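Local coordinates for protein gamma-glutamyltransferase 1 Threonine peptidase. MEROPS family T03 L-subunit (Pseudomonas nitroreducens, PDB 5ZJG) that forms the large subunit of a gamma-glutamyltranspeptidase, an Ntn-fold enzyme that probably hydrolyses gamma-glutamyl compounds or transfers their gamma-glutamyl group to acceptors, at residues R70-K75 against V219-K224; G62-L67 against W225-R230. One frame throughout, in Å; residues are numbered along the deposited sequence.

Contact 1 of 2, residues R70-K75 against V219-K224. With GLY (glycine), chain E.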
loop_
_atom_site.group_PDB
_atom_site.type_symbol
_atom_site.label_atom_id
_atom_site.label_comp_id
_atom_site.label_asym_id
_atom_site.label_seq_id
_atom_site.Cartn_x
_atom_site.Cartn_y
_atom_site.Cartn_z
ATOM N N ARG A 70 -4.913 0.161 -9.497
ATOM C CA ARG A 70 -5.914 0.069 -8.455
ATOM C C ARG A 70 -7.211 -0.516 -9.014
ATOM O O ARG A 70 -7.580 -0.277 -10.170
ATOM C CB ARG A 70 -6.151 1.473 -7.881
ATOM C CG ARG A 70 -7.151 1.567 -6.764
ATOM C CD ARG A 70 -6.592 1.046 -5.493
ATOM N NE ARG A 70 -7.262 1.665 -4.348
ATOM C CZ ARG A 70 -7.111 1.241 -3.101
ATOM N NH1 ARG A 70 -6.333 0.205 -2.862
ATOM N NH2 ARG A 70 -7.716 1.859 -2.091
ATOM N N GLU A 71 -7.899 -1.288 -8.182
ATOM C CA GLU A 71 -9.212 -1.815 -8.544
ATOM C C GLU A 71 -10.204 -0.691 -8.795
ATOM O O GLU A 71 -10.082 0.417 -8.260
ATOM C CB GLU A 71 -9.743 -2.727 -7.437
ATOM C CG GLU A 71 -8.836 -3.910 -7.113
ATOM C CD GLU A 71 -8.021 -3.660 -5.871
ATOM O OE1 GLU A 71 -7.407 -2.577 -5.779
ATOM O OE2 GLU A 71 -8.013 -4.525 -4.964
ATOM N N ILE A 72 -11.214 -0.990 -9.631
ATOM C CA ILE A 72 -12.337 -0.082 -9.875
ATOM C C ILE A 72 -13.634 -0.709 -9.380
ATOM O O ILE A 72 -13.810 -1.931 -9.397
ATOM C CB ILE A 72 -12.473 0.301 -11.368
ATOM C CG1 ILE A 72 -12.639 -0.929 -12.249
ATOM C CG2 ILE A 72 -11.281 1.165 -11.803
ATOM C CD1 ILE A 72 -12.835 -0.586 -13.718
ATOM N N ALA A 73 -14.572 0.154 -8.979
ATOM C CA ALA A 73 -15.890 -0.317 -8.595
ATOM C C ALA A 73 -16.553 -1.013 -9.780
ATOM O O ALA A 73 -16.479 -0.515 -10.911
ATOM C CB ALA A 73 -16.790 0.838 -8.150
ATOM N N PRO A 74 -17.220 -2.141 -9.564
ATOM C CA PRO A 74 -18.027 -2.722 -10.643
ATOM C C PRO A 74 -19.082 -1.745 -11.130
ATOM O O PRO A 74 -19.545 -0.871 -10.397
ATOM C CB PRO A 74 -18.665 -3.955 -9.991
ATOM C CG PRO A 74 -17.814 -4.257 -8.825
ATOM C CD PRO A 74 -17.343 -2.926 -8.329
ATOM N N LYS A 75 -19.481 -1.924 -12.396
ATOM C CA LYS A 75 -20.464 -1.046 -13.023
ATOM C C LYS A 75 -21.806 -1.080 -12.308
ATOM O O LYS A 75 -22.548 -0.099 -12.369
ATOM C CB LYS A 75 -20.650 -1.416 -14.497
ATOM C CG LYS A 75 -19.507 -0.959 -15.405
ATOM C CD LYS A 75 -19.694 -1.450 -16.830
ATOM C CE LYS A 75 -18.387 -1.528 -17.591
ATOM N NZ LYS A 75 -17.818 -0.196 -17.927
ATOM N N VAL A 219 -13.455 -6.661 -19.126
ATOM C CA VAL A 219 -12.965 -6.210 -20.420
ATOM C C VAL A 219 -12.705 -4.708 -20.439
ATOM O O VAL A 219 -11.896 -4.239 -21.245
ATOM C CB VAL A 219 -13.957 -6.634 -21.520
ATOM C CG1 VAL A 219 -13.610 -5.997 -22.854
ATOM C CG2 VAL A 219 -13.956 -8.142 -21.641
ATOM N N ASP A 220 -13.362 -3.938 -19.577
ATOM C CA ASP A 220 -13.169 -2.491 -19.540
ATOM C C ASP A 220 -12.043 -2.071 -18.602
ATOM O O ASP A 220 -11.704 -0.884 -18.545
ATOM C CB ASP A 220 -14.463 -1.787 -19.118
ATOM C CG ASP A 220 -15.506 -1.781 -20.210
ATOM O OD1 ASP A 220 -15.265 -2.392 -21.281
ATOM O OD2 ASP A 220 -16.575 -1.170 -19.999
ATOM N N TYR A 221 -11.454 -2.995 -17.863
ATOM C CA TYR A 221 -10.412 -2.589 -16.928
ATOM C C TYR A 221 -9.177 -2.123 -17.687
ATOM O O TYR A 221 -8.735 -2.769 -18.645
ATOM C CB TYR A 221 -10.018 -3.711 -15.976
ATOM C CG TYR A 221 -9.038 -3.126 -14.980
ATOM C CD1 TYR A 221 -9.502 -2.439 -13.876
ATOM C CD2 TYR A 221 -7.660 -3.170 -15.202
ATOM C CE1 TYR A 221 -8.622 -1.847 -12.985
ATOM C CE2 TYR A 221 -6.785 -2.569 -14.331
ATOM C CZ TYR A 221 -7.275 -1.915 -13.220
ATOM O OH TYR A 221 -6.408 -1.309 -12.344
ATOM N N GLN A 222 -8.619 -0.994 -17.246
ATOM C CA GLN A 222 -7.369 -0.473 -17.781
ATOM C C GLN A 222 -6.499 0.028 -16.641
ATOM O O GLN A 222 -6.982 0.750 -15.767
ATOM C CB GLN A 222 -7.627 0.675 -18.765
ATOM N N ALA A 223 -5.219 -0.341 -16.653
ATOM C CA ALA A 223 -4.266 0.354 -15.803
ATOM C C ALA A 223 -3.994 1.722 -16.416
ATOM O O ALA A 223 -4.221 1.945 -17.610
ATOM C CB ALA A 223 -2.971 -0.446 -15.655
ATOM N N LYS A 224 -3.557 2.666 -15.581
ATOM C CA LYS A 224 -3.417 4.054 -16.013
ATOM C C LYS A 224 -2.048 4.579 -15.622
ATOM O O LYS A 224 -1.678 4.554 -14.440
ATOM C CB LYS A 224 -4.521 4.941 -15.417
ATOM C CG LYS A 224 -5.895 4.759 -16.066
ATOM C CD LYS A 224 -6.900 5.803 -15.564
ATOM C CE LYS A 224 -8.190 5.792 -16.402
HETATM N N GLY E . -6.328 -0.945 1.237
HETATM C CA GLY E . -5.524 0.024 1.961
HETATM C C GLY E . -5.038 1.124 1.040
HETATM O O GLY E . -4.627 2.205 1.468
HETATM O OXT GLY E . -5.052 0.934 -0.177
#
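This contact backs the glycine-binding pocket that the large subunit shares with the small subunit. Tyr221 meets the chain at Arg70, which reaches the ligand. Its OH donates a hydrogen bond to Arg70 O, 2.7 Å away. The oxygen lies at the ring edge, near the ring plane, but the hydroxyl sits well above the carbonyl plane. CG of Tyr221 is anti to the backbone N (chi1 -175°), which sends the ring from the chain just after Asp220 towards Arg70. Ile72 meets the same ring at its edge, with CG1 in the ring plane and 3.8 Å from Tyr221 CD1. Lys75 crosses Asp220 at about a right angle. Lys75 NZ binds Asp220 OD2 at 2.6 Å, a salt bridge that uses the anti lone pair of that oxygen. The first bond of the Arg70 side chain points away from 219-224. Its NH1 makes only a weak, bent hydrogen bond to OXT of the glycine (3.1 Å, 127° at the hydrogen). Its stronger partners are Asp43 and Glu40 of the small subunit, and Asp43 also binds the glycine. Tyr221 thus holds the backbone of Arg70, while the two acids probably keep its guanidinium beside the ligand carboxylate.

Contact 2 of 2, residues G62-L67 against W225-R230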
loop_
_atom_site.group_PDB
_atom_site.type_symbol
_atom_site.label_atom_id
_atom_site.label_comp_id
_atom_site.label_asym_id
_atom_site.label_seq_id
_atom_site.Cartn_x
_atom_site.Cartn_y
_atom_site.Cartn_z
ATOM N N GLY A 62 16.596 7.984 -15.875
ATOM C CA GLY A 62 16.525 9.359 -15.413
ATOM C C GLY A 62 15.166 10.018 -15.498
ATOM O O GLY A 62 15.085 11.247 -15.439
ATOM N N LYS A 63 14.085 9.245 -15.630
ATOM C CA LYS A 63 12.746 9.817 -15.735
ATOM C C LYS A 63 11.796 9.100 -14.781
ATOM O O LYS A 63 11.828 7.872 -14.699
ATOM C CB LYS A 63 12.195 9.699 -17.162
ATOM C CG LYS A 63 13.068 10.353 -18.236
ATOM C CD LYS A 63 12.448 10.209 -19.624
ATOM N N PRO A 64 10.936 9.830 -14.070
ATOM C CA PRO A 64 9.958 9.194 -13.180
ATOM C C PRO A 64 8.674 8.783 -13.887
ATOM O O PRO A 64 8.190 9.455 -14.796
ATOM C CB PRO A 64 9.671 10.304 -12.161
ATOM C CG PRO A 64 9.757 11.556 -12.985
ATOM C CD PRO A 64 10.837 11.304 -14.019
ATOM N N TYR A 65 8.107 7.658 -13.433
ATOM C CA TYR A 65 6.822 7.186 -13.932
ATOM C C TYR A 65 5.982 6.677 -12.770
ATOM O O TYR A 65 6.496 6.344 -11.699
ATOM C CB TYR A 65 6.979 6.066 -14.975
ATOM C CG TYR A 65 7.849 6.427 -16.159
ATOM C CD1 TYR A 65 9.227 6.241 -16.117
ATOM C CD2 TYR A 65 7.292 6.919 -17.332
ATOM C CE1 TYR A 65 10.035 6.570 -17.197
ATOM C CE2 TYR A 65 8.098 7.252 -18.423
ATOM C CZ TYR A 65 9.465 7.062 -18.350
ATOM O OH TYR A 65 10.260 7.392 -19.430
ATOM N N PHE A 66 4.672 6.589 -13.011
ATOM C CA PHE A 66 3.743 6.026 -12.038
ATOM C C PHE A 66 2.665 5.231 -12.764
ATOM O O PHE A 66 2.058 5.722 -13.720
ATOM C CB PHE A 66 3.086 7.119 -11.179
ATOM C CG PHE A 66 2.177 6.566 -10.128
ATOM C CD1 PHE A 66 2.684 6.145 -8.916
ATOM C CD2 PHE A 66 0.819 6.449 -10.360
ATOM C CE1 PHE A 66 1.854 5.634 -7.960
ATOM C CE2 PHE A 66 -0.004 5.933 -9.391
ATOM C CZ PHE A 66 0.514 5.527 -8.200
ATOM N N LEU A 67 2.425 4.002 -12.314
ATOM C CA LEU A 67 1.423 3.131 -12.911
ATOM C C LEU A 67 0.379 2.814 -11.856
ATOM O O LEU A 67 0.709 2.317 -10.773
ATOM C CB LEU A 67 2.043 1.841 -13.474
ATOM C CG LEU A 67 1.082 0.851 -14.116
ATOM C CD1 LEU A 67 0.372 1.460 -15.327
ATOM C CD2 LEU A 67 1.820 -0.422 -14.502
ATOM N N TRP A 225 -1.287 5.026 -16.613
ATOM C CA TRP A 225 -0.050 5.728 -16.330
ATOM C C TRP A 225 -0.412 7.147 -15.928
ATOM O O TRP A 225 -1.292 7.767 -16.529
ATOM C CB TRP A 225 0.882 5.728 -17.542
ATOM C CG TRP A 225 1.397 4.373 -17.921
ATOM C CD1 TRP A 225 0.857 3.534 -18.839
ATOM C CD2 TRP A 225 2.543 3.706 -17.391
ATOM N NE1 TRP A 225 1.599 2.382 -18.919
ATOM C CE2 TRP A 225 2.637 2.464 -18.032
ATOM C CE3 TRP A 225 3.497 4.039 -16.426
ATOM C CZ2 TRP A 225 3.633 1.546 -17.738
ATOM C CZ3 TRP A 225 4.488 3.136 -16.142
ATOM C CH2 TRP A 225 4.559 1.905 -16.796
ATOM N N ARG A 226 0.217 7.630 -14.863
ATOM C CA ARG A 226 -0.045 8.960 -14.339
ATOM C C ARG A 226 1.271 9.653 -14.045
ATOM O O ARG A 226 2.316 9.018 -13.928
ATOM C CB ARG A 226 -0.881 8.945 -13.053
ATOM C CG ARG A 226 -2.139 8.120 -13.103
ATOM C CD ARG A 226 -2.970 8.363 -11.845
ATOM N NE ARG A 226 -4.168 7.537 -11.772
ATOM C CZ ARG A 226 -5.367 7.902 -12.230
ATOM N NH1 ARG A 226 -5.544 9.076 -12.825
ATOM N NH2 ARG A 226 -6.394 7.080 -12.095
ATOM N N GLU A 227 1.223 10.972 -13.935
ATOM C CA GLU A 227 2.438 11.669 -13.526
ATOM C C GLU A 227 2.620 11.496 -12.019
ATOM O O GLU A 227 1.677 11.722 -11.257
ATOM C CB GLU A 227 2.379 13.160 -13.907
ATOM C CG GLU A 227 3.710 13.921 -13.756
ATOM C CD GLU A 227 4.859 13.334 -14.592
ATOM O OE1 GLU A 227 4.592 12.708 -15.642
ATOM O OE2 GLU A 227 6.034 13.492 -14.187
ATOM N N PRO A 228 3.779 11.040 -11.549
ATOM C CA PRO A 228 3.938 10.874 -10.103
ATOM C C PRO A 228 3.907 12.212 -9.380
ATOM O O PRO A 228 4.173 13.266 -9.951
ATOM C CB PRO A 228 5.304 10.190 -9.960
ATOM C CG PRO A 228 6.005 10.452 -11.228
ATOM C CD PRO A 228 4.936 10.506 -12.285
ATOM N N MET A 229 3.513 12.149 -8.118
ATOM C CA MET A 229 3.651 13.279 -7.212
ATOM C C MET A 229 5.129 13.571 -7.007
ATOM O O MET A 229 5.913 12.655 -6.741
ATOM C CB MET A 229 2.983 12.951 -5.877
ATOM C CG MET A 229 3.232 13.949 -4.738
ATOM S SD MET A 229 2.514 15.578 -4.999
ATOM C CE MET A 229 0.821 15.090 -5.324
ATOM N N ARG A 230 5.507 14.839 -7.147
ATOM C CA ARG A 230 6.876 15.285 -6.928
ATOM C C ARG A 230 6.937 16.214 -5.724
ATOM O O ARG A 230 6.188 17.197 -5.652
ATOM C CB ARG A 230 7.426 16.000 -8.160
ATOM C CG ARG A 230 8.752 16.679 -7.895
ATOM C CD ARG A 230 9.392 17.226 -9.150
ATOM N NE ARG A 230 10.520 18.103 -8.840
ATOM C CZ ARG A 230 11.270 18.708 -9.755
ATOM N NH1 ARG A 230 11.033 18.518 -11.046
ATOM N NH2 ARG A 230 12.261 19.503 -9.384
HETATM O O HOH W 1 5.772 10.180 -16.014
HETATM O O HOH W 2 3.927 7.815 -15.667
#
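Leu67 CD1 sits over one face of the Trp225 indole. It lies 3.7 Å from the centroid of the five-membered ring, almost on the ring normal, in a CH-pi contact. With CG of Trp225 anti to the carbonyl carbon (chi1 -66°), the indole reaches across to strand 63-69. There its CZ3 also touches Tyr65 CB at 4.0 Å. With an alanine in place of Trp225, Leu67 CD1 would probably lose its aromatic cover and a gap open beside Tyr65 CB. One direct backbone bond joins the segments, from Arg226 N to Phe66 O, 2.9 Å long and nearly straight at 170°. Beyond it water 2 bridges Phe66 N and Arg226 O, and water 1 links Pro64 O to Glu227 OE1. On the Phe66 side of the strands, away from both waters, Pro228 packs with its CG 3.8 Å from Pro64 CB and its CB 4.0 Å from Phe66 CB. Phe66 and Arg226 run side by side there. Further out, Asp68 forms a salt bridge with Arg226, and Arg116 makes a cation-pi contact with Trp225. Segments 62-67 and 225-230 thus pair the inner strands of this chain's four-stranded antiparallel sheet, in a protein of the Ntn hydrolase clan.

How the contacts relate
From the N terminus, the chain runs through strand 53-60 and turns into strand 63-69, which supplies the first side of contact 2. Two residues later, residues 70-75 give the first side of contact 1. A long, mostly helical excursion then begins, including helix 106-117. The chain returns on helix 215-220, where 219-224 closes the inner loop at contact 1. Residues 225-230 come next and close the outer loop, so contact 1 is nested within contact 2. The contacts meet where Leu67 CD1 packs on Ala223 CB, 3.9 Å away. Contact 2 joins the sheet's two inner strands, and contact 1 ties the loop after one to the helix-to-strand link before the other.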